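Long-range contacts in Myo-inositol phosphohydrolase (Mitsuokella multacida, PDB 4WU3), which probably removes phosphate groups from myo-inositol hexakisphosphate as a phosphatase of the protein-tyrosine-phosphatase-like phytase family, and binds inositol tetrakisphosphate: residues Phe252-Asp257 with Asp269-Gln274; Val265-Ile270 with Phe303-Tyr308; Asn63-Ser68 with Lys275-Val280. The protein carries 2 engineered substitutions. One frame throughout, in Å; residues are numbered along the deposited sequence.

Contact 1: residues Phe252-Asp257 with Asp269-Gln274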
# COMPACT_ATOMS: atom_id res chain seq x y z
N PHE A 252 3.37 -10.83 14.91
CA PHE A 252 4.36 -11.78 15.41
C PHE A 252 3.84 -12.75 16.46
O PHE A 252 4.39 -13.85 16.60
CB PHE A 252 5.61 -11.07 15.90
CG PHE A 252 6.56 -10.76 14.80
CD1 PHE A 252 6.27 -9.75 13.91
CD2 PHE A 252 7.71 -11.50 14.62
CE1 PHE A 252 7.13 -9.47 12.86
CE2 PHE A 252 8.56 -11.24 13.57
CZ PHE A 252 8.27 -10.23 12.70
N MET A 253 2.79 -12.37 17.17
CA MET A 253 2.10 -13.29 18.07
C MET A 253 1.40 -14.38 17.26
O MET A 253 1.39 -15.56 17.65
CB MET A 253 1.07 -12.55 18.92
CG MET A 253 1.69 -11.85 20.13
SD MET A 253 2.38 -13.02 21.32
CE MET A 253 0.89 -13.47 22.22
N VAL A 254 0.83 -13.97 16.12
CA VAL A 254 0.23 -14.90 15.15
C VAL A 254 1.28 -15.81 14.52
O VAL A 254 1.06 -17.01 14.40
CB VAL A 254 -0.54 -14.14 14.06
CG1 VAL A 254 -0.83 -15.03 12.86
CG2 VAL A 254 -1.83 -13.58 14.63
N MET A 255 2.42 -15.25 14.11
CA MET A 255 3.53 -16.08 13.61
C MET A 255 3.99 -17.12 14.64
O MET A 255 4.21 -18.29 14.32
CB MET A 255 4.72 -15.21 13.21
CG MET A 255 4.49 -14.38 11.96
SD MET A 255 5.76 -13.12 11.73
CE MET A 255 7.21 -14.14 11.45
N HIS A 256 4.15 -16.69 15.88
CA HIS A 256 4.56 -17.58 16.97
C HIS A 256 3.57 -18.74 17.12
O HIS A 256 3.96 -19.91 17.14
CB HIS A 256 4.66 -16.78 18.27
CG HIS A 256 5.37 -17.49 19.38
ND1 HIS A 256 6.72 -17.33 19.64
CD2 HIS A 256 4.92 -18.36 20.32
CE1 HIS A 256 7.06 -18.08 20.67
NE2 HIS A 256 5.99 -18.70 21.11
N ASP A 257 2.29 -18.40 17.22
CA ASP A 257 1.22 -19.39 17.37
C ASP A 257 1.30 -20.39 16.21
O ASP A 257 1.22 -21.60 16.41
CB ASP A 257 -0.13 -18.67 17.38
CG ASP A 257 -1.26 -19.52 17.94
OD1 ASP A 257 -1.16 -20.76 17.94
OD2 ASP A 257 -2.28 -18.94 18.36
N ASP A 269 -8.61 -19.94 13.24
CA ASP A 269 -8.70 -20.05 14.68
C ASP A 269 -7.56 -19.26 15.31
O ASP A 269 -7.75 -18.55 16.30
CB ASP A 269 -8.68 -21.52 15.11
CG ASP A 269 -10.07 -22.18 15.03
OD1 ASP A 269 -11.07 -21.46 14.74
OD2 ASP A 269 -10.16 -23.41 15.25
N ILE A 270 -6.38 -19.36 14.72
CA ILE A 270 -5.25 -18.63 15.24
C ILE A 270 -5.51 -17.12 15.20
O ILE A 270 -5.36 -16.42 16.20
CB ILE A 270 -3.96 -19.02 14.48
CG1 ILE A 270 -3.60 -20.47 14.81
CG2 ILE A 270 -2.83 -18.10 14.87
CD1 ILE A 270 -2.31 -20.96 14.15
N ILE A 271 -5.94 -16.61 14.04
CA ILE A 271 -6.25 -15.19 13.88
C ILE A 271 -7.27 -14.73 14.93
O ILE A 271 -7.07 -13.71 15.59
CB ILE A 271 -6.81 -14.90 12.47
CG1 ILE A 271 -5.71 -15.08 11.42
CG2 ILE A 271 -7.38 -13.48 12.39
CD1 ILE A 271 -4.58 -14.09 11.55
N GLN A 272 -8.35 -15.49 15.08
CA GLN A 272 -9.38 -15.17 16.05
C GLN A 272 -8.85 -15.22 17.48
O GLN A 272 -9.10 -14.30 18.25
CB GLN A 272 -10.57 -16.11 15.93
CG GLN A 272 -11.53 -15.74 14.82
CD GLN A 272 -11.93 -14.29 14.89
OE1 GLN A 272 -12.54 -13.85 15.86
NE2 GLN A 272 -11.58 -13.52 13.86
N ARG A 273 -8.12 -16.28 17.84
CA ARG A 273 -7.72 -16.37 19.24
C ARG A 273 -6.70 -15.29 19.63
O ARG A 273 -6.73 -14.78 20.75
CB ARG A 273 -7.29 -17.77 19.65
CG ARG A 273 -5.99 -18.29 19.07
CD ARG A 273 -6.01 -19.80 19.15
NE ARG A 273 -4.70 -20.40 19.00
CZ ARG A 273 -4.41 -21.65 19.32
NH1 ARG A 273 -5.36 -22.46 19.80
NH2 ARG A 273 -3.18 -22.11 19.16
N GLN A 274 -5.84 -14.89 18.69
CA GLN A 274 -4.91 -13.80 18.98
C GLN A 274 -5.63 -12.46 19.12
O GLN A 274 -5.11 -11.55 19.76
CB GLN A 274 -3.80 -13.73 17.94
CG GLN A 274 -2.84 -14.93 17.99
CD GLN A 274 -2.06 -15.05 19.29
OE1 GLN A 274 -1.66 -14.04 19.89
NE2 GLN A 274 -1.80 -16.28 19.71
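Asp-257 and Arg-273 form a bidentate salt bridge between two helices of the tyrosine-phosphatase-like domain, 247-261 and 267-276, whose local axes approach to 9.8 Å and run roughly antiparallel, 132° apart. Arg-273 sets CG between its backbone N and carbonyl carbon (chi1 70°) and then runs extended to NE, which brings the guanidinium side-on to the acid. Arg-273 NH2 donates to Asp-257 OD1 at 2.7 Å and Arg-273 NE to Asp-257 OD2 at 2.9 Å; both oxygens use their syn lone pairs, and the carboxylate and guanidinium lie nearly in one plane. Asp-257 OD2 has a second donor: Gln-274 NE2 reaches it at 3.0 Å from the anti side, tilted 30° out of the carboxylate plane, with the amide turned almost perpendicular to the carboxylate. Asn-261 ND2 adds a bond to OD1, which leaves each oxygen with two donors and the group fixed against rotation. Arg-273 NH1 donates to the backbone carbonyls of Thr-82 and Lys-84, tying the pair to a neighbouring loop. With its ion pair and these extra donors, the buried acid is probably held in its charged form. Beside this polar cluster Val-254 packs between the helices, CG1 resting on Ile-271 CD1 and Ile-270 CG2, and CG2 against the aliphatic part of Gln-274. Gln-274 OE1 faces carbon, 3.3 Å from Met-253 CB and 3.5 Å from Met-253 CE.

Contact 2: residues Val265-Ile270 with Phe303-Tyr308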
# COMPACT_ATOMS: atom_id res chain seq x y z
N VAL A 265 -3.97 -26.67 14.38
CA VAL A 265 -4.95 -25.58 14.48
C VAL A 265 -5.08 -24.82 13.17
O VAL A 265 -4.10 -24.54 12.49
CB VAL A 265 -4.56 -24.61 15.63
CG1 VAL A 265 -5.57 -23.49 15.77
CG2 VAL A 265 -4.43 -25.38 16.93
N SER A 266 -6.31 -24.46 12.82
CA SER A 266 -6.55 -23.78 11.56
C SER A 266 -6.08 -22.34 11.59
O SER A 266 -5.97 -21.72 12.65
CB SER A 266 -8.02 -23.82 11.22
OG SER A 266 -8.74 -22.95 12.08
N PHE A 267 -5.81 -21.80 10.41
CA PHE A 267 -5.41 -20.41 10.27
C PHE A 267 -6.44 -19.48 10.90
O PHE A 267 -6.10 -18.60 11.69
CB PHE A 267 -5.21 -20.07 8.79
CG PHE A 267 -4.96 -18.61 8.55
CD1 PHE A 267 -3.74 -18.04 8.89
CD2 PHE A 267 -5.94 -17.82 8.00
CE1 PHE A 267 -3.52 -16.69 8.68
CE2 PHE A 267 -5.72 -16.47 7.80
CZ PHE A 267 -4.51 -15.91 8.15
N ASP A 268 -7.71 -19.68 10.58
CA ASP A 268 -8.77 -18.81 11.09
C ASP A 268 -8.84 -18.79 12.61
O ASP A 268 -9.12 -17.76 13.21
CB ASP A 268 -10.12 -19.25 10.52
CG ASP A 268 -10.28 -18.89 9.06
OD1 ASP A 268 -9.51 -18.03 8.56
OD2 ASP A 268 -11.18 -19.46 8.40
N ASP A 269 -8.61 -19.94 13.24
CA ASP A 269 -8.70 -20.05 14.68
C ASP A 269 -7.56 -19.26 15.31
O ASP A 269 -7.75 -18.55 16.30
CB ASP A 269 -8.68 -21.52 15.11
CG ASP A 269 -10.07 -22.18 15.03
OD1 ASP A 269 -11.07 -21.46 14.74
OD2 ASP A 269 -10.16 -23.41 15.25
N ILE A 270 -6.38 -19.36 14.72
CA ILE A 270 -5.25 -18.63 15.24
C ILE A 270 -5.51 -17.12 15.20
O ILE A 270 -5.36 -16.42 16.20
CB ILE A 270 -3.96 -19.02 14.48
CG1 ILE A 270 -3.60 -20.47 14.81
CG2 ILE A 270 -2.83 -18.10 14.87
CD1 ILE A 270 -2.31 -20.96 14.15
N PHE A 303 0.03 -11.60 4.38
CA PHE A 303 1.31 -12.11 4.81
C PHE A 303 1.16 -13.25 5.79
O PHE A 303 1.87 -14.24 5.69
CB PHE A 303 2.22 -11.05 5.45
CG PHE A 303 3.33 -11.66 6.25
CD1 PHE A 303 4.30 -12.42 5.62
CD2 PHE A 303 3.38 -11.52 7.62
CE1 PHE A 303 5.32 -13.01 6.36
CE2 PHE A 303 4.39 -12.10 8.36
CZ PHE A 303 5.36 -12.85 7.73
N VAL A 304 0.27 -13.12 6.77
CA VAL A 304 0.15 -14.18 7.77
C VAL A 304 -0.46 -15.44 7.16
O VAL A 304 -0.19 -16.53 7.62
CB VAL A 304 -0.59 -13.75 9.07
CG1 VAL A 304 0.34 -12.95 9.94
CG2 VAL A 304 -1.86 -12.98 8.77
N GLN A 305 -1.28 -15.28 6.12
CA GLN A 305 -1.78 -16.43 5.37
C GLN A 305 -0.61 -17.16 4.72
O GLN A 305 -0.53 -18.38 4.76
CB GLN A 305 -2.78 -16.00 4.29
CG GLN A 305 -4.05 -15.36 4.83
CD GLN A 305 -4.99 -14.88 3.74
OE1 GLN A 305 -5.09 -13.70 3.45
NE2 GLN A 305 -5.69 -15.82 3.12
N HIS A 306 0.29 -16.42 4.11
CA HIS A 306 1.42 -17.04 3.42
C HIS A 306 2.38 -17.69 4.40
O HIS A 306 2.90 -18.77 4.13
CB HIS A 306 2.18 -16.03 2.56
CG HIS A 306 1.34 -15.40 1.49
ND1 HIS A 306 0.50 -16.13 0.68
CD2 HIS A 306 1.22 -14.11 1.11
CE1 HIS A 306 -0.11 -15.31 -0.16
NE2 HIS A 306 0.31 -14.08 0.08
N PHE A 307 2.63 -17.03 5.53
CA PHE A 307 3.46 -17.62 6.58
C PHE A 307 2.84 -18.92 7.11
O PHE A 307 3.55 -19.90 7.35
CB PHE A 307 3.68 -16.63 7.73
CG PHE A 307 4.66 -17.11 8.77
CD1 PHE A 307 6.02 -17.01 8.57
CD2 PHE A 307 4.21 -17.67 9.95
CE1 PHE A 307 6.92 -17.46 9.53
CE2 PHE A 307 5.10 -18.12 10.90
CZ PHE A 307 6.46 -18.01 10.70
N TYR A 308 1.52 -18.93 7.32
CA TYR A 308 0.82 -20.16 7.73
C TYR A 308 1.08 -21.31 6.76
O TYR A 308 1.48 -22.42 7.17
CB TYR A 308 -0.68 -19.92 7.82
CG TYR A 308 -1.47 -21.11 8.33
CD1 TYR A 308 -1.63 -21.33 9.69
CD2 TYR A 308 -2.08 -22.00 7.44
CE1 TYR A 308 -2.36 -22.40 10.16
CE2 TYR A 308 -2.82 -23.08 7.91
CZ TYR A 308 -2.96 -23.27 9.27
OH TYR A 308 -3.68 -24.34 9.76
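Tyr-308 (chi1 -177°) and Phe-267 (chi1 173°) both turn their rings to the side opposite their own backbone nitrogens, and this carries each side chain across the gap between helices 267-276 and 291-313. The tyrosine ring comes to lie against the first turn of the shorter helix: Phe-267 CB stands 3.7 Å from the Tyr-308 ring centroid, almost exactly on the ring normal, in a CH-pi contact. The phenyl group continues past the tyrosine toward helix 291-313 and forms an offset edge-to-face pair, its edge turned to the tyrosine face, with centroids 5.6 Å apart and planes at 67°. Its outer end presses on the backbone and side chains about one turn earlier in that helix. Phe-267 CZ is 3.4 Å from Gln-305 CG and 4.0 Å from Val-304 CG2, the latter coming in at the ring edge.

The phenol group reaches further, donating from Tyr-308 OH to Val-265 O at 2.8 Å, somewhat tilted from the carbonyl plane. That carbonyl belongs to the residue just before the N-cap; there Ser-266 OG accepts from Asp-269 N at 3.2 Å. The start of the helix is thus capped from within and tied from outside by the tyrosine. Ile-270 CD1 touches the edge of the tyrosine ring at CE1.

Behind this junction, Ile-270 also packs on Asp-257 and Ile-258 of helix 247-261, while Val-304 reaches Ile-271. Phe-303 and Phe-307 instead turn to Met-255 and to Val-222 of helix 219-230, so that helix 291-313 packs against all three helices.

Contact 3: residues Asn63-Ser68 with Lys275-Val280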
# COMPACT_ATOMS: atom_id res chain seq x y z
N ASN A 63 -1.63 -3.11 26.64
CA ASN A 63 -1.91 -4.26 25.79
C ASN A 63 -1.08 -5.48 26.13
O ASN A 63 -0.84 -6.32 25.27
CB ASN A 63 -1.73 -3.90 24.31
CG ASN A 63 -2.85 -3.02 23.81
OD1 ASN A 63 -4.00 -3.19 24.21
ND2 ASN A 63 -2.51 -2.05 22.95
N PHE A 64 -0.66 -5.60 27.37
CA PHE A 64 0.07 -6.79 27.78
C PHE A 64 -0.84 -8.02 27.70
O PHE A 64 -1.98 -7.98 28.14
CB PHE A 64 0.61 -6.66 29.20
CG PHE A 64 1.31 -7.90 29.67
CD1 PHE A 64 2.66 -8.08 29.41
CD2 PHE A 64 0.61 -8.90 30.31
CE1 PHE A 64 3.30 -9.24 29.80
CE2 PHE A 64 1.25 -10.05 30.70
CZ PHE A 64 2.59 -10.22 30.45
N ARG A 65 -0.33 -9.11 27.15
CA ARG A 65 -1.03 -10.38 27.26
C ARG A 65 -0.04 -11.52 27.19
O ARG A 65 1.04 -11.39 26.62
CB ARG A 65 -2.09 -10.55 26.18
CG ARG A 65 -1.57 -10.72 24.75
CD ARG A 65 -1.27 -9.38 24.10
NE ARG A 65 -1.31 -9.44 22.65
CZ ARG A 65 -1.08 -8.40 21.85
NH1 ARG A 65 -0.79 -7.22 22.36
NH2 ARG A 65 -1.14 -8.53 20.55
N MET A 66 -0.42 -12.63 27.80
CA MET A 66 0.32 -13.86 27.68
C MET A 66 -0.47 -14.80 26.79
O MET A 66 -1.68 -14.70 26.70
CB MET A 66 0.56 -14.48 29.05
CG MET A 66 1.68 -13.78 29.80
SD MET A 66 1.75 -14.23 31.52
CE MET A 66 1.95 -16.01 31.45
N GLY A 67 0.23 -15.71 26.13
CA GLY A 67 -0.40 -16.65 25.22
C GLY A 67 -1.41 -17.54 25.90
O GLY A 67 -2.33 -18.05 25.26
N SER A 68 -1.24 -17.72 27.21
CA SER A 68 -2.12 -18.58 28.00
C SER A 68 -3.33 -17.83 28.56
O SER A 68 -4.15 -18.42 29.26
CB SER A 68 -1.34 -19.25 29.14
OG SER A 68 -0.75 -18.29 30.01
N LYS A 275 -6.82 -12.34 18.55
CA LYS A 275 -7.66 -11.16 18.81
C LYS A 275 -8.30 -11.29 20.19
O LYS A 275 -8.31 -10.33 20.96
CB LYS A 275 -8.77 -10.99 17.77
CG LYS A 275 -9.91 -10.09 18.23
CD LYS A 275 -9.47 -8.64 18.26
CE LYS A 275 -10.34 -7.78 19.19
NZ LYS A 275 -9.96 -7.93 20.64
N LEU A 276 -8.80 -12.47 20.52
CA LEU A 276 -9.50 -12.66 21.78
C LEU A 276 -8.64 -12.41 23.03
O LEU A 276 -9.15 -11.93 24.04
CB LEU A 276 -10.12 -14.06 21.84
CG LEU A 276 -11.28 -14.23 20.85
CD1 LEU A 276 -11.62 -15.69 20.63
CD2 LEU A 276 -12.51 -13.47 21.34
N ILE A 277 -7.34 -12.71 22.96
CA ILE A 277 -6.44 -12.45 24.09
C ILE A 277 -5.70 -11.12 23.92
O ILE A 277 -4.97 -10.68 24.81
CB ILE A 277 -5.40 -13.57 24.26
CG1 ILE A 277 -4.43 -13.58 23.08
CG2 ILE A 277 -6.09 -14.91 24.42
CD1 ILE A 277 -3.24 -14.48 23.26
N GLY A 278 -5.90 -10.48 22.78
CA GLY A 278 -5.21 -9.25 22.47
C GLY A 278 -6.14 -8.11 22.10
O GLY A 278 -7.13 -7.85 22.77
N ILE A 279 -5.80 -7.42 21.02
CA ILE A 279 -6.44 -6.16 20.68
C ILE A 279 -6.73 -6.07 19.17
O ILE A 279 -7.59 -5.30 18.75
CB ILE A 279 -5.55 -4.98 21.17
CG1 ILE A 279 -6.16 -3.63 20.82
CG2 ILE A 279 -4.15 -5.09 20.59
CD1 ILE A 279 -7.41 -3.33 21.63
N VAL A 280 -6.02 -6.87 18.37
CA VAL A 280 -6.17 -6.79 16.91
C VAL A 280 -6.55 -8.12 16.25
O VAL A 280 -5.98 -9.19 16.55
CB VAL A 280 -4.90 -6.25 16.24
CG1 VAL A 280 -5.05 -6.25 14.73
CG2 VAL A 280 -4.61 -4.85 16.73
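Arg-65 and the loop Ile-277 to Ile-279 meet where the edge strand 65-66 of the five-stranded phosphatase sheet passes the exit of helix 267-276; the two segments run roughly against each other, 148° apart. The hydrogen bonding here serves to set the polar groups rather than to join the segments. Arg-65 NH1 donates to Asn-63 O at 3.0 Å, nearly straight and in both the guanidinium and carbonyl planes, which holds the bent side chain back against its own segment. NH1 also bonds to Gly-245 O, and Asn-63 ND2 to Ala-244 O. Both acceptors belong to the loop just before helix 247-261, where the sequence matches the phosphate-binding P-loop of the tyrosine phosphatases.

Across the contact the touches are of the van der Waals kind. Arg-65 CB is 3.2 Å from Ile-277 O, and a first torsion that sets CG between the backbone N and the carbonyl carbon (chi1 69°) brings Arg-65 CG to 3.4 Å from Ile-277 O. Further out, one face of the guanidinium is covered by Gly-278, whose CA lies 3.9 Å from Arg-65 NE; glycine has no side chain to stand between its backbone and the guanidinium.

Two isoleucines supply the apolar flanks. Ile-277 extends CD1 to the strand backbone, 3.8 Å from Met-66 O and 4.1 Å from Gly-67 CA. The Ile-279 and Asn-63 side chains cross at about a right angle, with Ile-279 CB 3.9 Å from Asn-63 OD1.

Such chemistry implies a shape fit between backbone and aliphatic surface, in which Arg-65 NH1 directs its bonds to Gly-245 O of the P-loop and to Asn-63 O. The strand edge is thereby linked to the phosphate-binding loop, while the segment after the helix covers the arginine from one side.

Helix 267-276 takes part in all three contacts, which follow it from its capped start (contact 2) through its middle (contact 1) to the loop after its end (contact 3). Contact 1 is wholly buried, and its centre is about 7 Å from that of contact 2 and about 9 Å from that of contact 3; the centres of the last two, both partly buried, lie about 17 Å apart. Contacts 1 and 2 also touch directly, Val-254 CG1 packing on Val-304 CG1 at 3.8 Å. Chemistry changes along the helix: paired charge inside the domain, aromatic packing at one end, and at the other a snug fit with no polar bond between the segments.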